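Local coordinates for acyl-CoA Binding Protein (Moniliophthora perniciosa, PDB 3FP5) that probably binds acyl-CoA esters and carries them within the cell as part of fatty acid metabolism, at residues Leu32-Tyr37 against Val81-Glu86; Ala6-Ala11 against Lys36-Ala41; Pro51-Met54 against Gly58-Lys61; Glu86-Ala91 against Lys97-Glu102; Gln16-Pro19 against Pro23-Pro26. All coordinates share one frame; numbering follows the deposited sequence.

Overall arrangement
Following the chain from the N terminus, contact 5 closes the short loop that joins helix 5-17 to helix 28-42. Contact 2 closes a wider loop around it and packs those two helices against each other. Contact 1 opens at Leu-32, before contact 2 has ended, so the two overlap along the chain and share Lys-36 and Tyr-37; it brings helix 28-42 against helix 73-91. Within the span of contact 1 lies contact 3, which holds the loop ahead of helix 56-66 to that helix. Contact 4 starts on Glu-86, where contact 1 ends, and adds helix 94-105 to the bundle. Ile-24 of contact 5 touches Leu-88, Ala-91 and Tyr-99 of contact 4.

Contact 1: residues Leu32-Tyr37 against Val81-Glu86; sequences LYFYKY and VEKLLE
The ammonium group of Lys-83 is gripped from two directions: NZ forms a 2.9 Å salt bridge with OE1 of Glu-86, one turn further on, and makes a cation-pi contact over the face of the Tyr-33 ring. In the helical bundle of the acyl-CoA-binding protein fold, this interaction joins helix 28-42 to the nearly antiparallel helix 73-91; the axes of segments 32-37 and 81-86 come within 10.3 Å. NZ meets OE1 on the syn side of the carboxylate, 30° out of its plane. The lysine chain leaves with CG anti to the backbone N, then bends at chi2 (57°) and chi3, which folds CE back over the phenol; CE stands 3.6 Å from the ring centroid, almost on the normal. The other face of Tyr-33 carries CE2 of Tyr-37, offset toward the rim in an edge-to-face arrangement, so the phenol is clamped between a lysine methylene and a second tyrosine. Lower down the same lysine, CG lies over the ring of Phe-34 and also touches CD2 of Tyr-33, bridging the two aromatics. Phe-34 is buried, and Val-15, Pro-26, Tyr-80 and Ile-87 also touch it; the contact's centre is about 3 Å from the centre of the chain. The end of the Phe-34 ring slides in against the backbone of the partner helix: CE1 lies 3.6 Å from Leu-84 N, while CZ reaches Leu-84 CB at 3.9 Å.

Contact 2: residues Ala6-Ala11 against Lys36-Ala41; sequences AKFDKA and KYFKQA
Tyr-37 comes near Phe-8 through its backbone alone: Tyr-37 O lies 4.4 Å from Phe-8 CE1, a loose approach, while the phenol leads off toward Tyr-33 and Lys-79. Phe-38 comes next. Its CD1 touches CZ of Phe-8 at 3.9 Å, and the two side chains cross at about a right angle. The side chain of Phe-38 also lies about 4 Å from a bound MES molecule, probably a crystallisation additive. Within the acyl-CoA-binding protein bundle, this is where helix 5-17 meets helix 28-42. The axes of segments 6-11 and 36-41 run at 138° to each other and come no closer than 12.0 Å, a wide separation that is bridged mainly by Phe-8. With CG anti to the backbone N (chi1 170°), Phe-8 extends toward helix 28-42, and its ring also meets Tyr-77 of helix 73-91 with the planes inclined at about 35°. Val-81 of that helix packs on Phe-8 CA from its CG2, so the base of the side chain is covered as well. Ala-41, last of the segment, places its methyl group over a face of the Phe-8 ring as a CH-pi contact. Ala-41 CB lies 3.5 Å from Phe-8 CZ and 3.9 Å from the ring centroid, 29° off the normal.

Contact 3: residues Pro51-Met54 against Gly58-Lys61; sequences PGLM and GKAK
Lys-59 NZ donates a 2.8 Å hydrogen bond to the backbone O of Leu-53, tying the loop that leads into helix 56-66 of the acyl-CoA-binding protein bundle back onto the first turn of that helix. The donor lies in the carbonyl plane on a lone pair of the oxygen, with a C=O...N angle of 129°. The aliphatic part of the lysine follows the loop on its way there: CE and CD also stand close to Leu-53 O, and CD comes within 4.0 Å of the carbonyl O of Gly-52. Two features of the side chain deliver the amine. CG sits between the backbone N and the carbonyl carbon (chi1 77°), and every torsion beyond it is extended, so a straight arm reaches from the helix to the loop. At the other end of the loop segment, the ring of Pro-51 leans on the helix backbone. Gly-58 has no side chain, and Pro-51 can rest directly on its peptide group, with CG also near Lys-59 N. In the next shell, Asp-55 OD1 accepts a hydrogen bond from Gly-58 N, holding the turn between loop and helix. This is a surface contact whose centre lies about 19 Å from the centre of the chain, yet the backbone of Lys-61 meets Tyr-35 and Leu-32 of helix 28-42. Pro-51 CG lies 3.6 Å from both C and O of Gly-58.

Contact 4: residues Glu86-Ala91 against Lys97-Glu102; sequences EILKKA and KKYIAE
Across a tight connection, the ends of helix 73-91 and helix 94-105 pair as an antiparallel helical hairpin, the axes of segments 86-91 and 97-102 coming within 9.2 Å at 150° and the CA atoms of Leu-88 and Ile-100 lying 6.8 Å apart. The side chains of these two residues slide past each other in opposite directions, with Leu-88 CB against Ile-100 CG1 at 3.6 Å. Further out, the fork of Leu-88 straddles the base of Tyr-99: CD1 packs on Tyr-99 CB at 3.7 Å, while CD2 comes up to the ring at its edge, near the ring plane. Tyr-99 CG is anti to its own carbonyl carbon (chi1 -62°), which carries the ring off from the interface and leaves CB to do most of the touching. On the other flank, the tip of Ile-100 turns toward Lys-89, whose extended chain it crosses at about a right angle; Ile-100 CD1 meets Lys-89 CG at 3.7 Å. The methylenes of this exposed lysine thereby cover the outer side of the Leu-88/Ile-100 seam. Ser-96 OG adds a hydrogen bond to the carbonyl O of Leu-88. Helix 94-105 comes in addition to the four helices of the classical acyl-CoA-binding protein bundle, consistent with an altered topology. Leu-88 also packs on Ile-103 of helix 94-105 and on Ile-24 of the loop after helix 5-17, while Ile-87 turns to Glu-30 and Phe-34 of helix 28-42.

Contact 5: residues Gln16-Pro19 against Pro23-Pro26; sequences QSLP and PIKP
The flat peptide carbonyl of Ile-24 is approached at its oxygen by a methyl group of Leu-18: Leu-18 CD2 is 4.0 Å from Ile-24 O. The same CD2 touches Ile-24 CG2 at 3.9 Å, and the two branched side chains cross at about a right angle. Pro-26, a puckered ring, is met at CD and CG, with Leu-18 CD1 lying 3.8 Å from Pro-26 CD. Of the leucine fork, CD2 thus goes to the isoleucine, and CD1 goes mainly to the proline while staying near Ile-24 CG2. CG anti to the carbonyl carbon (chi1 -54°) points the fork at both. A water spans the backbones beside this apolar patch, donating to Pro-19 O at 2.8 Å and to Ile-24 O at 2.5 Å, a value so short that its exact length is doubtful. The contact closes the loop that turns the chain from the end of helix 5-17 toward helix 28-42, at one end of the acyl-CoA-binding protein bundle. Ile-24 packs on the hairpin formed by helix 73-91 and helix 94-105, touching Leu-88, Ala-91 and Tyr-99, while Pro-26 lies against Gln-31 and Phe-34 of helix 28-42.

Contact 1: residues Leu32-Tyr37 against Val81-Glu86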
# COMPACT_ATOMS: atom_id res chain seq x y z
N LEU A 32 -4.63 1.30 5.65
CA LEU A 32 -3.77 2.31 6.25
C LEU A 32 -2.30 2.01 5.95
O LEU A 32 -1.50 2.91 5.72
CB LEU A 32 -4.01 2.39 7.76
CG LEU A 32 -5.27 3.17 8.14
CD1 LEU A 32 -5.57 3.00 9.62
CD2 LEU A 32 -5.12 4.65 7.78
N TYR A 33 -1.95 0.73 5.95
CA TYR A 33 -0.58 0.31 5.67
C TYR A 33 -0.22 0.65 4.22
O TYR A 33 0.85 1.21 3.94
CB TYR A 33 -0.46 -1.19 5.94
CG TYR A 33 0.95 -1.75 5.90
CD1 TYR A 33 1.63 -2.08 7.08
CD2 TYR A 33 1.59 -1.97 4.69
CE1 TYR A 33 2.91 -2.62 7.04
CE2 TYR A 33 2.86 -2.50 4.64
CZ TYR A 33 3.52 -2.82 5.81
OH TYR A 33 4.80 -3.35 5.74
N PHE A 34 -1.12 0.32 3.30
CA PHE A 34 -0.92 0.71 1.91
C PHE A 34 -0.82 2.23 1.77
O PHE A 34 0.01 2.73 1.02
CB PHE A 34 -2.08 0.21 1.03
CG PHE A 34 -2.00 -1.26 0.68
CD1 PHE A 34 -0.84 -1.80 0.14
CD2 PHE A 34 -3.11 -2.08 0.83
CE1 PHE A 34 -0.78 -3.16 -0.21
CE2 PHE A 34 -3.06 -3.43 0.48
CZ PHE A 34 -1.89 -3.96 -0.04
N TYR A 35 -1.68 2.95 2.49
CA TYR A 35 -1.70 4.41 2.39
C TYR A 35 -0.35 4.99 2.79
O TYR A 35 0.22 5.81 2.06
CB TYR A 35 -2.79 5.03 3.27
CG TYR A 35 -2.78 6.55 3.19
CD1 TYR A 35 -3.37 7.20 2.11
CD2 TYR A 35 -2.14 7.33 4.16
CE1 TYR A 35 -3.35 8.58 2.01
CE2 TYR A 35 -2.12 8.71 4.07
CZ TYR A 35 -2.72 9.33 2.99
OH TYR A 35 -2.70 10.70 2.88
N LYS A 36 0.15 4.57 3.94
CA LYS A 36 1.33 5.21 4.50
C LYS A 36 2.53 4.98 3.58
O LYS A 36 3.31 5.90 3.33
CB LYS A 36 1.59 4.76 5.95
CG LYS A 36 2.18 3.37 6.12
CD LYS A 36 2.06 2.91 7.58
CE LYS A 36 2.73 1.56 7.79
NZ LYS A 36 2.42 0.98 9.13
N TYR A 37 2.65 3.77 3.04
CA TYR A 37 3.78 3.50 2.14
C TYR A 37 3.56 4.08 0.74
O TYR A 37 4.53 4.41 0.06
CB TYR A 37 4.16 2.02 2.12
CG TYR A 37 4.89 1.63 3.39
CD1 TYR A 37 6.10 2.24 3.73
CD2 TYR A 37 4.36 0.68 4.26
CE1 TYR A 37 6.77 1.90 4.88
CE2 TYR A 37 5.03 0.34 5.43
CZ TYR A 37 6.23 0.96 5.73
OH TYR A 37 6.91 0.64 6.89
N VAL A 81 4.62 -3.46 -1.93
CA VAL A 81 4.50 -4.66 -2.77
C VAL A 81 4.35 -5.92 -1.92
O VAL A 81 3.46 -6.75 -2.16
CB VAL A 81 5.71 -4.80 -3.73
CG1 VAL A 81 5.70 -6.19 -4.42
CG2 VAL A 81 5.69 -3.67 -4.76
N GLU A 82 5.21 -6.06 -0.92
CA GLU A 82 5.15 -7.23 -0.06
C GLU A 82 3.82 -7.39 0.69
O GLU A 82 3.33 -8.51 0.85
CB GLU A 82 6.34 -7.23 0.90
CG GLU A 82 7.63 -7.61 0.21
CD GLU A 82 8.81 -7.58 1.15
OE1 GLU A 82 8.65 -7.12 2.30
OE2 GLU A 82 9.90 -8.01 0.72
N LYS A 83 3.23 -6.28 1.13
CA LYS A 83 1.93 -6.35 1.79
C LYS A 83 0.86 -6.87 0.82
O LYS A 83 0.02 -7.69 1.20
CB LYS A 83 1.50 -4.99 2.34
CG LYS A 83 0.12 -5.00 3.00
CD LYS A 83 0.07 -6.02 4.12
CE LYS A 83 0.94 -5.58 5.29
NZ LYS A 83 0.85 -6.53 6.42
N LEU A 84 0.89 -6.39 -0.42
CA LEU A 84 -0.07 -6.87 -1.41
C LEU A 84 0.16 -8.37 -1.67
O LEU A 84 -0.80 -9.15 -1.75
CB LEU A 84 0.05 -6.07 -2.70
CG LEU A 84 -0.86 -6.56 -3.83
CD1 LEU A 84 -2.34 -6.56 -3.39
CD2 LEU A 84 -0.67 -5.71 -5.08
N LEU A 85 1.42 -8.77 -1.82
CA LEU A 85 1.70 -10.19 -2.05
C LEU A 85 1.20 -11.06 -0.90
O LEU A 85 0.62 -12.12 -1.12
CB LEU A 85 3.19 -10.44 -2.31
CG LEU A 85 3.67 -9.90 -3.66
CD1 LEU A 85 5.17 -10.02 -3.80
CD2 LEU A 85 2.96 -10.63 -4.79
N GLU A 86 1.41 -10.59 0.33
CA GLU A 86 0.92 -11.27 1.52
C GLU A 86 -0.58 -11.48 1.40
O GLU A 86 -1.08 -12.59 1.57
CB GLU A 86 1.24 -10.43 2.76
CG GLU A 86 0.63 -10.95 4.04
CD GLU A 86 0.86 -10.01 5.21
OE1 GLU A 86 1.54 -8.98 5.04
OE2 GLU A 86 0.34 -10.31 6.31

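Contact 2: residues Ala6-Ala11 against Lys36-Ala41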
# COMPACT_ATOMS: atom_id res chain seq x y z
N ALA A 6 8.72 -0.01 -10.89
CA ALA A 6 7.75 -0.65 -11.79
C ALA A 6 6.87 -1.64 -11.03
O ALA A 6 5.65 -1.70 -11.25
CB ALA A 6 8.48 -1.35 -12.93
N LYS A 7 7.48 -2.44 -10.15
CA LYS A 7 6.68 -3.39 -9.39
C LYS A 7 5.77 -2.67 -8.39
O LYS A 7 4.61 -3.06 -8.18
CB LYS A 7 7.57 -4.42 -8.69
CG LYS A 7 8.11 -5.49 -9.65
CD LYS A 7 8.86 -6.56 -8.89
CE LYS A 7 9.64 -7.47 -9.84
NZ LYS A 7 8.76 -8.18 -10.81
N PHE A 8 6.28 -1.61 -7.77
CA PHE A 8 5.44 -0.76 -6.94
C PHE A 8 4.25 -0.21 -7.73
O PHE A 8 3.11 -0.28 -7.28
CB PHE A 8 6.27 0.40 -6.36
CG PHE A 8 5.45 1.46 -5.68
CD1 PHE A 8 4.89 1.24 -4.43
CD2 PHE A 8 5.21 2.68 -6.31
CE1 PHE A 8 4.13 2.23 -3.79
CE2 PHE A 8 4.43 3.68 -5.69
CZ PHE A 8 3.90 3.46 -4.43
N ASP A 9 4.51 0.33 -8.92
CA ASP A 9 3.43 0.94 -9.70
C ASP A 9 2.38 -0.11 -10.09
O ASP A 9 1.18 0.16 -10.06
CB ASP A 9 4.00 1.66 -10.93
CG ASP A 9 4.79 2.93 -10.57
OD1 ASP A 9 4.64 3.44 -9.45
OD2 ASP A 9 5.53 3.42 -11.43
N LYS A 10 2.82 -1.32 -10.42
CA LYS A 10 1.87 -2.39 -10.73
C LYS A 10 1.03 -2.74 -9.50
O LYS A 10 -0.20 -2.90 -9.59
CB LYS A 10 2.61 -3.62 -11.27
CG LYS A 10 1.72 -4.80 -11.70
CD LYS A 10 0.61 -4.39 -12.69
CE LYS A 10 1.18 -3.92 -14.02
NZ LYS A 10 0.15 -3.64 -15.06
N ALA A 11 1.67 -2.85 -8.34
CA ALA A 11 0.96 -3.12 -7.10
C ALA A 11 -0.11 -2.05 -6.82
O ALA A 11 -1.23 -2.37 -6.41
CB ALA A 11 1.94 -3.22 -5.92
N LYS A 36 0.15 4.57 3.94
CA LYS A 36 1.33 5.21 4.50
C LYS A 36 2.53 4.98 3.58
O LYS A 36 3.31 5.90 3.33
CB LYS A 36 1.59 4.76 5.95
CG LYS A 36 2.18 3.37 6.12
CD LYS A 36 2.06 2.91 7.58
CE LYS A 36 2.73 1.56 7.79
NZ LYS A 36 2.42 0.98 9.13
N TYR A 37 2.65 3.77 3.04
CA TYR A 37 3.78 3.50 2.14
C TYR A 37 3.56 4.08 0.74
O TYR A 37 4.53 4.41 0.06
CB TYR A 37 4.16 2.02 2.12
CG TYR A 37 4.89 1.63 3.39
CD1 TYR A 37 6.10 2.24 3.73
CD2 TYR A 37 4.36 0.68 4.26
CE1 TYR A 37 6.77 1.90 4.88
CE2 TYR A 37 5.03 0.34 5.43
CZ TYR A 37 6.23 0.96 5.73
OH TYR A 37 6.91 0.64 6.89
N PHE A 38 2.30 4.19 0.32
CA PHE A 38 2.03 4.88 -0.93
C PHE A 38 2.52 6.33 -0.88
O PHE A 38 3.22 6.78 -1.78
CB PHE A 38 0.55 4.83 -1.31
CG PHE A 38 0.24 5.66 -2.53
CD1 PHE A 38 0.46 5.15 -3.80
CD2 PHE A 38 -0.25 6.95 -2.40
CE1 PHE A 38 0.18 5.91 -4.93
CE2 PHE A 38 -0.52 7.72 -3.52
CZ PHE A 38 -0.31 7.21 -4.78
N LYS A 39 2.15 7.05 0.17
CA LYS A 39 2.61 8.43 0.33
C LYS A 39 4.13 8.48 0.45
O LYS A 39 4.79 9.28 -0.21
CB LYS A 39 1.94 9.09 1.53
CG LYS A 39 0.44 9.09 1.42
CD LYS A 39 -0.01 9.90 0.22
CE LYS A 39 0.30 11.38 0.40
NZ LYS A 39 -0.43 12.21 -0.61
N GLN A 40 4.69 7.60 1.28
CA GLN A 40 6.13 7.61 1.53
C GLN A 40 6.93 7.29 0.25
O GLN A 40 8.05 7.78 0.06
CB GLN A 40 6.48 6.63 2.65
CG GLN A 40 7.89 6.79 3.22
CD GLN A 40 8.09 8.11 3.99
OE1 GLN A 40 7.11 8.73 4.43
NE2 GLN A 40 9.34 8.53 4.14
N ALA A 41 6.34 6.47 -0.62
CA ALA A 41 7.01 6.06 -1.85
C ALA A 41 6.96 7.12 -2.94
O ALA A 41 7.79 7.13 -3.85
CB ALA A 41 6.41 4.74 -2.38

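Contact 3: residues Pro51-Met54 against Gly58-Lys61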
# COMPACT_ATOMS: atom_id res chain seq x y z
N PRO A 51 -4.34 16.91 10.33
CA PRO A 51 -5.69 17.46 10.24
C PRO A 51 -6.31 17.65 11.62
O PRO A 51 -5.79 17.11 12.60
CB PRO A 51 -6.46 16.37 9.47
CG PRO A 51 -5.43 15.64 8.72
CD PRO A 51 -4.18 15.68 9.53
N GLY A 52 -7.42 18.38 11.67
CA GLY A 52 -8.13 18.63 12.91
C GLY A 52 -8.66 17.36 13.56
O GLY A 52 -8.78 16.32 12.91
N LEU A 53 -8.99 17.47 14.84
CA LEU A 53 -9.41 16.30 15.63
C LEU A 53 -10.67 15.63 15.09
O LEU A 53 -10.88 14.43 15.26
CB LEU A 53 -9.63 16.71 17.08
CG LEU A 53 -8.37 17.21 17.81
CD1 LEU A 53 -8.71 17.68 19.22
CD2 LEU A 53 -7.30 16.13 17.82
N MET A 54 -11.52 16.42 14.44
CA MET A 54 -12.80 15.90 13.97
C MET A 54 -12.71 15.36 12.54
O MET A 54 -13.70 14.88 11.98
CB MET A 54 -13.89 16.96 14.13
CG MET A 54 -14.13 17.39 15.58
SD MET A 54 -14.63 16.04 16.69
CE MET A 54 -15.59 15.03 15.58
N GLY A 58 -9.00 11.68 7.90
CA GLY A 58 -7.78 12.41 7.58
C GLY A 58 -6.69 12.26 8.62
O GLY A 58 -5.52 12.08 8.28
N LYS A 59 -7.05 12.31 9.90
CA LYS A 59 -6.02 12.25 10.94
C LYS A 59 -5.44 10.84 11.08
O LYS A 59 -4.27 10.68 11.41
CB LYS A 59 -6.54 12.81 12.27
CG LYS A 59 -7.45 11.89 13.06
CD LYS A 59 -7.97 12.65 14.29
CE LYS A 59 -8.82 11.78 15.19
NZ LYS A 59 -9.24 12.51 16.42
N ALA A 60 -6.26 9.82 10.81
CA ALA A 60 -5.79 8.43 10.85
C ALA A 60 -4.77 8.20 9.74
O ALA A 60 -3.70 7.61 9.96
CB ALA A 60 -6.96 7.47 10.70
N LYS A 61 -5.08 8.70 8.55
CA LYS A 61 -4.14 8.63 7.43
C LYS A 61 -2.85 9.37 7.74
O LYS A 61 -1.75 8.87 7.47
CB LYS A 61 -4.78 9.22 6.17
CG LYS A 61 -5.84 8.34 5.53
CD LYS A 61 -6.54 9.11 4.41
CE LYS A 61 -7.31 8.18 3.49
NZ LYS A 61 -7.77 8.90 2.27

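Contact 4: residues Glu86-Ala91 against Lys97-Glu102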
# COMPACT_ATOMS: atom_id res chain seq x y z
N GLU A 86 1.41 -10.59 0.33
CA GLU A 86 0.92 -11.27 1.52
C GLU A 86 -0.58 -11.48 1.40
O GLU A 86 -1.08 -12.59 1.57
CB GLU A 86 1.24 -10.43 2.76
CG GLU A 86 0.63 -10.95 4.04
CD GLU A 86 0.86 -10.01 5.21
OE1 GLU A 86 1.54 -8.98 5.04
OE2 GLU A 86 0.34 -10.31 6.31
N ILE A 87 -1.29 -10.40 1.09
CA ILE A 87 -2.74 -10.43 0.99
C ILE A 87 -3.23 -11.36 -0.12
O ILE A 87 -4.20 -12.09 0.06
CB ILE A 87 -3.31 -9.01 0.79
CG1 ILE A 87 -3.22 -8.23 2.10
CG2 ILE A 87 -4.75 -9.06 0.29
CD1 ILE A 87 -3.40 -6.71 1.93
N LEU A 88 -2.55 -11.32 -1.27
CA LEU A 88 -2.94 -12.15 -2.41
C LEU A 88 -2.71 -13.61 -2.07
O LEU A 88 -3.50 -14.46 -2.43
CB LEU A 88 -2.13 -11.76 -3.65
CG LEU A 88 -2.42 -10.37 -4.22
CD1 LEU A 88 -1.45 -10.04 -5.33
CD2 LEU A 88 -3.86 -10.28 -4.71
N LYS A 89 -1.62 -13.89 -1.36
CA LYS A 89 -1.30 -15.27 -1.00
C LYS A 89 -2.33 -15.83 -0.02
O LYS A 89 -2.75 -16.98 -0.13
CB LYS A 89 0.12 -15.38 -0.44
CG LYS A 89 1.19 -15.14 -1.49
CD LYS A 89 2.59 -15.20 -0.88
CE LYS A 89 3.65 -14.90 -1.93
NZ LYS A 89 5.02 -14.80 -1.32
N LYS A 90 -2.74 -14.99 0.93
CA LYS A 90 -3.76 -15.35 1.90
C LYS A 90 -5.13 -15.56 1.25
O LYS A 90 -5.90 -16.43 1.66
CB LYS A 90 -3.85 -14.27 2.98
CG LYS A 90 -4.85 -14.55 4.08
CD LYS A 90 -4.35 -15.63 5.01
CE LYS A 90 -5.33 -15.90 6.13
NZ LYS A 90 -4.94 -17.10 6.93
N ALA A 91 -5.45 -14.75 0.24
CA ALA A 91 -6.71 -14.89 -0.48
C ALA A 91 -6.74 -16.23 -1.20
O ALA A 91 -7.76 -16.93 -1.21
CB ALA A 91 -6.91 -13.75 -1.47
N LYS A 97 -3.75 -15.48 -7.64
CA LYS A 97 -2.54 -16.04 -8.24
C LYS A 97 -2.14 -15.30 -9.52
O LYS A 97 -0.95 -15.09 -9.80
CB LYS A 97 -2.71 -17.54 -8.51
CG LYS A 97 -2.61 -18.39 -7.26
CD LYS A 97 -2.72 -19.88 -7.57
CE LYS A 97 -2.64 -20.71 -6.29
NZ LYS A 97 -3.64 -20.27 -5.28
N LYS A 98 -3.14 -14.91 -10.30
CA LYS A 98 -2.91 -14.14 -11.52
C LYS A 98 -2.29 -12.78 -11.19
O LYS A 98 -1.38 -12.31 -11.90
CB LYS A 98 -4.24 -13.95 -12.24
CG LYS A 98 -4.16 -13.75 -13.73
CD LYS A 98 -5.57 -13.89 -14.34
CE LYS A 98 -5.57 -13.64 -15.84
NZ LYS A 98 -6.94 -13.32 -16.34
N TYR A 99 -2.77 -12.14 -10.13
CA TYR A 99 -2.21 -10.85 -9.71
C TYR A 99 -0.77 -10.99 -9.26
O TYR A 99 0.08 -10.17 -9.62
CB TYR A 99 -3.08 -10.19 -8.64
CG TYR A 99 -4.47 -9.89 -9.14
CD1 TYR A 99 -4.78 -10.04 -10.49
CD2 TYR A 99 -5.48 -9.48 -8.28
CE1 TYR A 99 -6.05 -9.78 -10.97
CE2 TYR A 99 -6.76 -9.21 -8.75
CZ TYR A 99 -7.04 -9.37 -10.10
OH TYR A 99 -8.29 -9.12 -10.62
N ILE A 100 -0.50 -12.03 -8.48
CA ILE A 100 0.87 -12.33 -8.07
C ILE A 100 1.75 -12.47 -9.31
O ILE A 100 2.84 -11.90 -9.39
CB ILE A 100 0.91 -13.60 -7.22
CG1 ILE A 100 0.26 -13.34 -5.85
CG2 ILE A 100 2.35 -14.07 -7.04
CD1 ILE A 100 0.07 -14.56 -4.98
N ALA A 101 1.26 -13.22 -10.30
CA ALA A 101 2.02 -13.41 -11.53
C ALA A 101 2.31 -12.10 -12.28
O ALA A 101 3.39 -11.93 -12.84
CB ALA A 101 1.31 -14.41 -12.44
N GLU A 102 1.35 -11.17 -12.26
CA GLU A 102 1.53 -9.87 -12.93
C GLU A 102 2.58 -9.03 -12.22
O GLU A 102 3.37 -8.34 -12.86
CB GLU A 102 0.23 -9.07 -12.95
CG GLU A 102 -0.77 -9.53 -13.95
CD GLU A 102 -0.26 -9.40 -15.37
OE1 GLU A 102 -0.39 -8.31 -15.99
OE2 GLU A 102 0.26 -10.41 -15.85

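Contact 5: residues Gln16-Pro19 against Pro23-Pro26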
# COMPACT_ATOMS: atom_id res chain seq x y z
N GLN A 16 -5.65 -0.25 -6.30
CA GLN A 16 -6.69 0.69 -6.71
C GLN A 16 -7.85 -0.00 -7.42
O GLN A 16 -8.97 0.52 -7.45
CB GLN A 16 -6.12 1.78 -7.62
CG GLN A 16 -5.24 2.77 -6.91
CD GLN A 16 -4.49 3.67 -7.87
OE1 GLN A 16 -4.38 3.37 -9.06
NE2 GLN A 16 -3.96 4.77 -7.35
N SER A 17 -7.58 -1.18 -7.96
CA SER A 17 -8.52 -1.93 -8.79
C SER A 17 -9.52 -2.73 -7.96
O SER A 17 -10.61 -3.06 -8.44
CB SER A 17 -7.75 -2.89 -9.71
OG SER A 17 -7.63 -4.21 -9.15
N LEU A 18 -9.15 -3.03 -6.72
CA LEU A 18 -9.96 -3.88 -5.85
C LEU A 18 -11.26 -3.20 -5.42
O LEU A 18 -11.24 -2.05 -4.96
CB LEU A 18 -9.15 -4.29 -4.61
CG LEU A 18 -7.79 -4.96 -4.82
CD1 LEU A 18 -7.05 -5.17 -3.50
CD2 LEU A 18 -7.95 -6.28 -5.57
N PRO A 19 -12.40 -3.90 -5.56
CA PRO A 19 -13.71 -3.42 -5.10
C PRO A 19 -13.82 -3.43 -3.58
O PRO A 19 -13.15 -4.24 -2.93
CB PRO A 19 -14.69 -4.45 -5.68
CG PRO A 19 -13.93 -5.13 -6.79
CD PRO A 19 -12.50 -5.14 -6.35
N PRO A 23 -13.64 -10.83 -3.01
CA PRO A 23 -12.85 -11.95 -2.46
C PRO A 23 -11.41 -11.55 -2.13
O PRO A 23 -10.76 -12.23 -1.33
CB PRO A 23 -12.89 -12.98 -3.60
CG PRO A 23 -13.20 -12.17 -4.83
CD PRO A 23 -14.18 -11.16 -4.34
N ILE A 24 -10.91 -10.49 -2.75
CA ILE A 24 -9.58 -9.98 -2.40
C ILE A 24 -9.76 -8.62 -1.75
O ILE A 24 -9.96 -7.61 -2.42
CB ILE A 24 -8.66 -9.86 -3.63
CG1 ILE A 24 -8.48 -11.23 -4.31
CG2 ILE A 24 -7.31 -9.28 -3.23
CD1 ILE A 24 -7.85 -11.15 -5.68
N LYS A 25 -9.70 -8.61 -0.42
CA LYS A 25 -10.10 -7.43 0.34
C LYS A 25 -9.13 -7.11 1.46
O LYS A 25 -9.07 -7.83 2.46
CB LYS A 25 -11.50 -7.64 0.92
CG LYS A 25 -12.10 -6.39 1.53
CD LYS A 25 -13.37 -6.71 2.32
CE LYS A 25 -14.17 -5.45 2.63
NZ LYS A 25 -13.30 -4.34 3.12
N PRO A 26 -8.37 -6.01 1.31
CA PRO A 26 -7.51 -5.56 2.40
C PRO A 26 -8.36 -5.15 3.59
O PRO A 26 -9.44 -4.59 3.40
CB PRO A 26 -6.82 -4.32 1.81
CG PRO A 26 -6.96 -4.46 0.32
CD PRO A 26 -8.29 -5.13 0.13
O HOH W 1 -12.00 -6.69 -3.50